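Local coordinates for aminotransferase (Neisseria meningitidis Z2491, PDB 3JTX), which probably transfers amino groups between amino acids and 2-oxo acids, using a pyridoxal phosphate cofactor held as a lysine Schiff base, at residues R101-L112 / Y130-G140. Residues are numbered along the deposited sequence; the frame is centred on the assembly and turned at random.
Sequences REALFSFVQTVL and YQIYEGATLLG. With MES (2-(N-morpholino)-ethanesulfonic acid), chain C.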
ATOM      1  N   ARG A 101       3.553  -7.788   3.403  1.00 17.43           N
ATOM      2  CA  ARG A 101       3.307  -6.922   4.575  1.00 16.70           C
ATOM      3  C   ARG A 101       1.974  -6.165   4.480  1.00 16.65           C
ATOM      4  O   ARG A 101       1.114  -6.304   5.358  1.00 16.51           O
ATOM      5  CB  ARG A 101       4.449  -5.918   4.775  1.00 16.94           C
ATOM      6  CG  ARG A 101       4.206  -4.952   5.947  1.00 18.17           C
ATOM      7  CD  ARG A 101       5.453  -4.142   6.300  1.00 20.60           C
ATOM      8  NE  ARG A 101       6.470  -5.054   6.802  1.00 23.51           N
ATOM      9  CZ  ARG A 101       7.052  -4.985   7.993  1.00 27.37           C
ATOM     10  NH1 ARG A 101       6.805  -3.986   8.844  1.00 29.24           N
ATOM     11  NH2 ARG A 101       7.923  -5.930   8.322  1.00 27.92           N
ATOM     12  N   GLU A 102       1.790  -5.370   3.418  1.00 15.93           N
ATOM     13  CA  GLU A 102       0.559  -4.594   3.270  1.00 15.39           C
ATOM     14  C   GLU A 102      -0.666  -5.505   3.221  1.00 15.03           C
ATOM     15  O   GLU A 102      -1.731  -5.149   3.725  1.00 15.32           O
ATOM     16  CB  GLU A 102       0.612  -3.644   2.053  1.00 15.47           C
ATOM     17  CG  GLU A 102       0.651  -4.322   0.689  1.00 16.21           C
ATOM     18  CD  GLU A 102      -0.729  -4.593   0.051  1.00 17.28           C
ATOM     19  OE1 GLU A 102      -1.776  -4.399   0.701  1.00 16.79           O
ATOM     20  OE2 GLU A 102      -0.757  -5.011  -1.128  1.00 16.32           O
ATOM     21  N   ALA A 103      -0.498  -6.673   2.612  1.00 14.92           N
ATOM     22  CA  ALA A 103      -1.562  -7.646   2.420  1.00 15.51           C
ATOM     23  C   ALA A 103      -2.020  -8.233   3.750  1.00 15.20           C
ATOM     24  O   ALA A 103      -3.201  -8.267   4.035  1.00 15.55           O
ATOM     25  CB  ALA A 103      -1.073  -8.771   1.484  1.00 15.00           C
ATOM     26  N   LEU A 104      -1.066  -8.661   4.572  1.00 15.63           N
ATOM     27  CA  LEU A 104      -1.382  -9.236   5.873  1.00 16.61           C
ATOM     28  C   LEU A 104      -2.027  -8.170   6.764  1.00 15.78           C
ATOM     29  O   LEU A 104      -3.031  -8.435   7.439  1.00 15.45           O
ATOM     30  CB  LEU A 104      -0.106  -9.758   6.549  1.00 17.14           C
ATOM     31  CG  LEU A 104       0.540 -11.017   5.983  1.00 21.70           C
ATOM     32  CD1 LEU A 104       2.037 -11.083   6.348  1.00 24.53           C
ATOM     33  CD2 LEU A 104      -0.204 -12.287   6.449  1.00 22.01           C
ATOM     34  N   PHE A 105      -1.449  -6.969   6.762  1.00 15.12           N
ATOM     35  CA  PHE A 105      -1.968  -5.875   7.584  1.00 15.16           C
ATOM     36  C   PHE A 105      -3.398  -5.509   7.206  1.00 15.45           C
ATOM     37  O   PHE A 105      -4.296  -5.466   8.060  1.00 16.22           O
ATOM     38  CB  PHE A 105      -1.071  -4.631   7.485  1.00 15.53           C
ATOM     39  CG  PHE A 105      -1.551  -3.490   8.356  1.00 15.38           C
ATOM     40  CD1 PHE A 105      -1.143  -3.396   9.673  1.00 17.80           C
ATOM     41  CD2 PHE A 105      -2.439  -2.544   7.865  1.00 16.43           C
ATOM     42  CE1 PHE A 105      -1.606  -2.357  10.508  1.00 15.35           C
ATOM     43  CE2 PHE A 105      -2.905  -1.488   8.685  1.00 17.57           C
ATOM     44  CZ  PHE A 105      -2.492  -1.416  10.013  1.00 15.78           C
ATOM     45  N   SER A 106      -3.623  -5.239   5.920  1.00 15.00           N
ATOM     46  CA  SER A 106      -4.949  -4.834   5.473  1.00 14.99           C
ATOM     47  C   SER A 106      -5.987  -5.948   5.640  1.00 15.18           C
ATOM     48  O   SER A 106      -7.124  -5.674   6.042  1.00 15.77           O
ATOM     49  CB  SER A 106      -4.922  -4.327   4.028  1.00 13.95           C
ATOM     50  OG  SER A 106      -4.406  -5.292   3.144  1.00 14.95           O
ATOM     51  N   PHE A 107      -5.616  -7.199   5.376  1.00 15.31           N
ATOM     52  CA  PHE A 107      -6.575  -8.272   5.559  1.00 15.62           C
ATOM     53  C   PHE A 107      -7.058  -8.347   7.011  1.00 15.90           C
ATOM     54  O   PHE A 107      -8.253  -8.441   7.280  1.00 15.82           O
ATOM     55  CB  PHE A 107      -6.059  -9.637   5.078  1.00 15.70           C
ATOM     56  CG  PHE A 107      -7.136 -10.674   5.083  1.00 17.62           C
ATOM     57  CD1 PHE A 107      -8.171 -10.610   4.154  1.00 16.91           C
ATOM     58  CD2 PHE A 107      -7.180 -11.657   6.061  1.00 16.60           C
ATOM     59  CE1 PHE A 107      -9.225 -11.507   4.184  1.00 18.90           C
ATOM     60  CE2 PHE A 107      -8.237 -12.575   6.093  1.00 18.73           C
ATOM     61  CZ  PHE A 107      -9.249 -12.502   5.167  1.00 17.93           C
ATOM     62  N   VAL A 108      -6.125  -8.251   7.944  1.00 15.86           N
ATOM     63  CA  VAL A 108      -6.460  -8.236   9.369  1.00 16.72           C
ATOM     64  C   VAL A 108      -7.420  -7.087   9.710  1.00 18.18           C
ATOM     65  O   VAL A 108      -8.430  -7.295  10.418  1.00 17.93           O
ATOM     66  CB  VAL A 108      -5.184  -8.182  10.231  1.00 16.59           C
ATOM     67  CG1 VAL A 108      -5.515  -7.891  11.711  1.00 16.18           C
ATOM     68  CG2 VAL A 108      -4.425  -9.491  10.080  1.00 15.29           C
ATOM     69  N   GLN A 109      -7.158  -5.890   9.178  1.00 19.12           N
ATOM     70  CA  GLN A 109      -8.060  -4.761   9.470  1.00 20.37           C
ATOM     71  C   GLN A 109      -9.509  -5.086   9.067  1.00 21.12           C
ATOM     72  O   GLN A 109     -10.438  -4.768   9.822  1.00 21.06           O
ATOM     73  CB  GLN A 109      -7.625  -3.449   8.794  1.00 20.14           C
ATOM     74  CG  GLN A 109      -6.210  -2.991   9.076  1.00 20.15           C
ATOM     75  CD  GLN A 109      -5.793  -3.135  10.529  1.00 20.97           C
ATOM     76  OE1 GLN A 109      -6.295  -2.421  11.408  1.00 23.71           O
ATOM     77  NE2 GLN A 109      -4.865  -4.062  10.796  1.00 18.38           N
ATOM     78  N   THR A 110      -9.698  -5.731   7.916  1.00 21.80           N
ATOM     79  CA  THR A 110     -11.039  -6.095   7.442  1.00 22.88           C
ATOM     80  C   THR A 110     -11.717  -7.179   8.298  1.00 23.93           C
ATOM     81  O   THR A 110     -12.950  -7.247   8.378  1.00 25.16           O
ATOM     82  CB  THR A 110     -11.028  -6.606   5.986  1.00 22.59           C
ATOM     83  OG1 THR A 110     -10.519  -7.949   5.942  1.00 22.13           O
ATOM     84  CG2 THR A 110     -10.181  -5.706   5.070  1.00 22.72           C
ATOM     85  N   VAL A 111     -10.927  -8.037   8.925  1.00 25.14           N
ATOM     86  CA  VAL A 111     -11.473  -9.100   9.757  1.00 26.26           C
ATOM     87  C   VAL A 111     -11.905  -8.591  11.143  1.00 28.05           C
ATOM     88  O   VAL A 111     -12.860  -9.109  11.725  1.00 28.95           O
ATOM     89  CB  VAL A 111     -10.462 -10.264   9.856  1.00 26.68           C
ATOM     90  CG1 VAL A 111     -10.904 -11.279  10.898  1.00 27.00           C
ATOM     91  CG2 VAL A 111     -10.299 -10.909   8.457  1.00 25.31           C
ATOM     92  N   LEU A 112     -11.221  -7.574  11.658  1.00 29.55           N
ATOM     93  CA  LEU A 112     -11.502  -7.026  12.977  1.00 31.28           C
ATOM     94  C   LEU A 112     -12.503  -5.857  12.849  1.00 33.91           C
ATOM     95  O   LEU A 112     -12.322  -4.953  12.039  1.00 35.03           O
ATOM     96  CB  LEU A 112     -10.186  -6.612  13.652  1.00 30.76           C
ATOM     97  CG  LEU A 112      -9.163  -7.749  13.844  1.00 28.72           C
ATOM     98  CD1 LEU A 112      -7.864  -7.238  14.430  1.00 26.43           C
ATOM     99  CD2 LEU A 112      -9.728  -8.881  14.737  1.00 27.63           C
ATOM    100  N   TYR A 130       6.114 -13.077  14.153  1.00 21.69           N
ATOM    101  CA  TYR A 130       6.564 -12.049  13.217  1.00 21.43           C
ATOM    102  C   TYR A 130       5.824 -10.773  13.557  1.00 21.54           C
ATOM    103  O   TYR A 130       4.595 -10.769  13.691  1.00 21.15           O
ATOM    104  CB  TYR A 130       6.282 -12.476  11.769  1.00 21.45           C
ATOM    105  CG  TYR A 130       6.692 -11.506  10.678  1.00 21.13           C
ATOM    106  CD1 TYR A 130       8.013 -11.098  10.525  1.00 22.67           C
ATOM    107  CD2 TYR A 130       5.759 -11.053   9.747  1.00 23.26           C
ATOM    108  CE1 TYR A 130       8.386 -10.236   9.472  1.00 24.18           C
ATOM    109  CE2 TYR A 130       6.123 -10.187   8.695  1.00 22.63           C
ATOM    110  CZ  TYR A 130       7.424  -9.779   8.567  1.00 25.35           C
ATOM    111  OH  TYR A 130       7.758  -8.913   7.525  1.00 24.95           O
ATOM    112  N   GLN A 131       6.603  -9.702  13.706  1.00 21.89           N
ATOM    113  CA  GLN A 131       6.153  -8.347  14.093  1.00 22.54           C
ATOM    114  C   GLN A 131       4.772  -7.924  13.585  1.00 21.72           C
ATOM    115  O   GLN A 131       3.932  -7.454  14.371  1.00 21.42           O
ATOM    116  CB  GLN A 131       7.219  -7.314  13.610  1.00 23.74           C
ATOM    117  CG  GLN A 131       7.504  -7.344  12.018  1.00 25.79           C
ATOM    118  CD  GLN A 131       9.008  -7.305  11.616  1.00 28.58           C
ATOM    119  OE1 GLN A 131       9.405  -6.629  10.646  1.00 29.12           O
ATOM    120  NE2 GLN A 131       9.831  -8.024  12.354  1.00 28.29           N
ATOM    121  N   ILE A 132       4.525  -8.103  12.282  1.00 20.85           N
ATOM    122  CA  ILE A 132       3.289  -7.645  11.638  0.50 20.46           C
ATOM    123  C   ILE A 132       2.057  -8.292  12.272  1.00 20.22           C
ATOM    124  O   ILE A 132       1.032  -7.656  12.409  1.00 19.83           O
ATOM    125  CB  ILE A 132       3.291  -7.926  10.100  0.50 20.39           C
ATOM    126  CG1 ILE A 132       4.277  -7.005   9.380  0.50 20.08           C
ATOM    127  CG2 ILE A 132       1.896  -7.748   9.508  0.50 20.66           C
ATOM    128  CD1 ILE A 132       4.007  -5.538   9.589  0.50 18.17           C
ATOM    129  N   TYR A 133       2.170  -9.563  12.690  1.00 19.34           N
ATOM    130  CA  TYR A 133       1.006 -10.252  13.279  1.00 18.48           C
ATOM    131  C   TYR A 133       0.495  -9.484  14.506  1.00 18.64           C
ATOM    132  O   TYR A 133      -0.714  -9.291  14.678  1.00 18.38           O
ATOM    133  CB  TYR A 133       1.292 -11.718  13.663  1.00 18.65           C
ATOM    134  CG  TYR A 133       1.953 -12.568  12.602  1.00 17.81           C
ATOM    135  CD1 TYR A 133       1.896 -12.233  11.240  1.00 17.70           C
ATOM    136  CD2 TYR A 133       2.650 -13.723  12.955  1.00 18.14           C
ATOM    137  CE1 TYR A 133       2.542 -13.012  10.281  1.00 16.31           C
ATOM    138  CE2 TYR A 133       3.269 -14.512  11.991  1.00 16.17           C
ATOM    139  CZ  TYR A 133       3.218 -14.147  10.672  1.00 16.22           C
ATOM    140  OH  TYR A 133       3.885 -14.907   9.753  1.00 17.61           O
ATOM    141  N   GLU A 134       1.422  -9.046  15.348  1.00 18.69           N
ATOM    142  CA  GLU A 134       1.077  -8.304  16.555  1.00 18.77           C
ATOM    143  C   GLU A 134       0.566  -6.903  16.225  1.00 18.55           C
ATOM    144  O   GLU A 134      -0.483  -6.486  16.699  1.00 18.37           O
ATOM    145  CB  GLU A 134       2.297  -8.195  17.460  1.00 19.51           C
ATOM    146  CG  GLU A 134       2.028  -7.379  18.714  1.00 20.13           C
ATOM    147  CD  GLU A 134       3.299  -7.030  19.480  1.00 22.26           C
ATOM    148  OE1 GLU A 134       4.330  -6.649  18.865  1.00 24.02           O
ATOM    149  OE2 GLU A 134       3.235  -7.114  20.712  1.00 21.62           O
ATOM    150  N   GLY A 135       1.318  -6.167  15.410  1.00 18.29           N
ATOM    151  CA  GLY A 135       0.926  -4.806  15.064  1.00 17.92           C
ATOM    152  C   GLY A 135      -0.424  -4.724  14.379  1.00 17.55           C
ATOM    153  O   GLY A 135      -1.241  -3.863  14.702  1.00 17.06           O
ATOM    154  N   ALA A 136      -0.653  -5.613  13.418  1.00 17.31           N
ATOM    155  CA  ALA A 136      -1.883  -5.597  12.626  1.00 17.02           C
ATOM    156  C   ALA A 136      -3.090  -5.836  13.522  1.00 17.34           C
ATOM    157  O   ALA A 136      -4.107  -5.147  13.420  1.00 17.45           O
ATOM    158  CB  ALA A 136      -1.809  -6.667  11.503  1.00 17.28           C
ATOM    159  N   THR A 137      -2.959  -6.817  14.417  1.00 16.85           N
ATOM    160  CA  THR A 137      -4.013  -7.162  15.350  1.00 16.65           C
ATOM    161  C   THR A 137      -4.332  -6.000  16.280  1.00 16.88           C
ATOM    162  O   THR A 137      -5.488  -5.588  16.369  1.00 16.47           O
ATOM    163  CB  THR A 137      -3.634  -8.424  16.153  1.00 16.31           C
ATOM    164  OG1 THR A 137      -3.440  -9.518  15.234  1.00 16.62           O
ATOM    165  CG2 THR A 137      -4.730  -8.762  17.197  1.00 16.16           C
ATOM    166  N   LEU A 138      -3.306  -5.446  16.930  1.00 17.03           N
ATOM    167  CA  LEU A 138      -3.509  -4.376  17.923  1.00 17.64           C
ATOM    168  C   LEU A 138      -4.017  -3.091  17.264  1.00 18.00           C
ATOM    169  O   LEU A 138      -4.970  -2.474  17.750  1.00 17.69           O
ATOM    170  CB  LEU A 138      -2.232  -4.140  18.747  1.00 17.19           C
ATOM    171  CG  LEU A 138      -1.835  -5.304  19.680  1.00 18.43           C
ATOM    172  CD1 LEU A 138      -0.554  -5.015  20.466  1.00 17.62           C
ATOM    173  CD2 LEU A 138      -2.973  -5.690  20.645  1.00 18.91           C
ATOM    174  N   LEU A 139      -3.421  -2.701  16.142  1.00 18.61           N
ATOM    175  CA  LEU A 139      -3.910  -1.522  15.426  1.00 19.72           C
ATOM    176  C   LEU A 139      -5.326  -1.722  14.884  1.00 20.43           C
ATOM    177  O   LEU A 139      -6.058  -0.754  14.757  1.00 21.50           O
ATOM    178  CB  LEU A 139      -2.954  -1.080  14.317  1.00 18.89           C
ATOM    179  CG  LEU A 139      -1.642  -0.493  14.841  1.00 18.67           C
ATOM    180  CD1 LEU A 139      -0.577  -0.513  13.745  1.00 17.50           C
ATOM    181  CD2 LEU A 139      -1.864   0.926  15.407  1.00 18.11           C
ATOM    182  N   GLY A 140      -5.724  -2.965  14.611  1.00 20.45           N
ATOM    183  CA  GLY A 140      -7.101  -3.261  14.229  1.00 20.95           C
ATOM    184  C   GLY A 140      -8.121  -3.371  15.358  1.00 21.65           C
ATOM    185  O   GLY A 140      -9.286  -3.659  15.105  1.00 22.49           O
TER
HETATM  186  O1  MES C 400      10.152  -7.063   6.036  1.00 37.64           O
HETATM  187  C2  MES C 400      10.649  -5.727   6.267  1.00 39.14           C
HETATM  188  C3  MES C 400      11.234  -5.455   7.671  1.00 39.00           C
HETATM  189  N4  MES C 400      12.035  -6.583   8.172  1.00 39.90           N
HETATM  190  C5  MES C 400      12.010  -7.849   7.445  1.00 40.15           C
HETATM  191  C6  MES C 400      10.587  -8.062   6.964  1.00 40.10           C
HETATM  192  C7  MES C 400      12.777  -6.370   9.441  1.00 40.27           C
HETATM  193  C8  MES C 400      13.924  -7.361   9.740  1.00 40.23           C
HETATM  194  S   MES C 400      13.904  -7.925  11.344  1.00 42.14           S
HETATM  195  O1S MES C 400      12.645  -8.661  11.643  1.00 40.62           O
HETATM  196  O2S MES C 400      15.058  -8.851  11.464  1.00 39.35           O
HETATM  197  O3S MES C 400      14.025  -6.753  12.249  1.00 41.08           O
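Arg101 bonds to both Gln131 and Tyr130 where two neighbouring helices meet on one side of the mixed sheet in a class I/II aminotransferase large domain; the segment axes approach to 8.8 Å and cross at -32°. Gln131 OE1 sits at the guanidinium edge and accepts from Arg101 NH2 at 2.8 Å, practically within the guanidinium plane. The same nitrogen gives a less straight bond to Tyr130 OH, tilted out of that plane, with the phenol ring turned 87° to it. In one of its two modelled conformers Ile132 puts CD1 over one guanidinium face, offset toward the rim. This end faces the cofactor: Arg101 N bonds the phosphate of the modified lysine at 245, and Arg101 NH1 reaches Thr272 O of the second subunit. A MES molecule, probably from crystallisation, accepts from Gln131 NE2.

Midway, Phe105 CG stands anti to the backbone N (chi1 -178°), and CD1 meets Ala136 CB at 3.8 Å; Leu139 CD1 comes to the ring's edge. Val108 CG1 packs on the same methyl. Bent back at chi2, Gln109 lays NE2 over the centre of the Phe105 ring and spends its amide hydrogens on two carbonyls, Phe105 O and Ala136 O. Ala136 O thus takes Gln109 NE2, at 2.9 Å, and Gly140 N from opposite faces of its carbonyl plane.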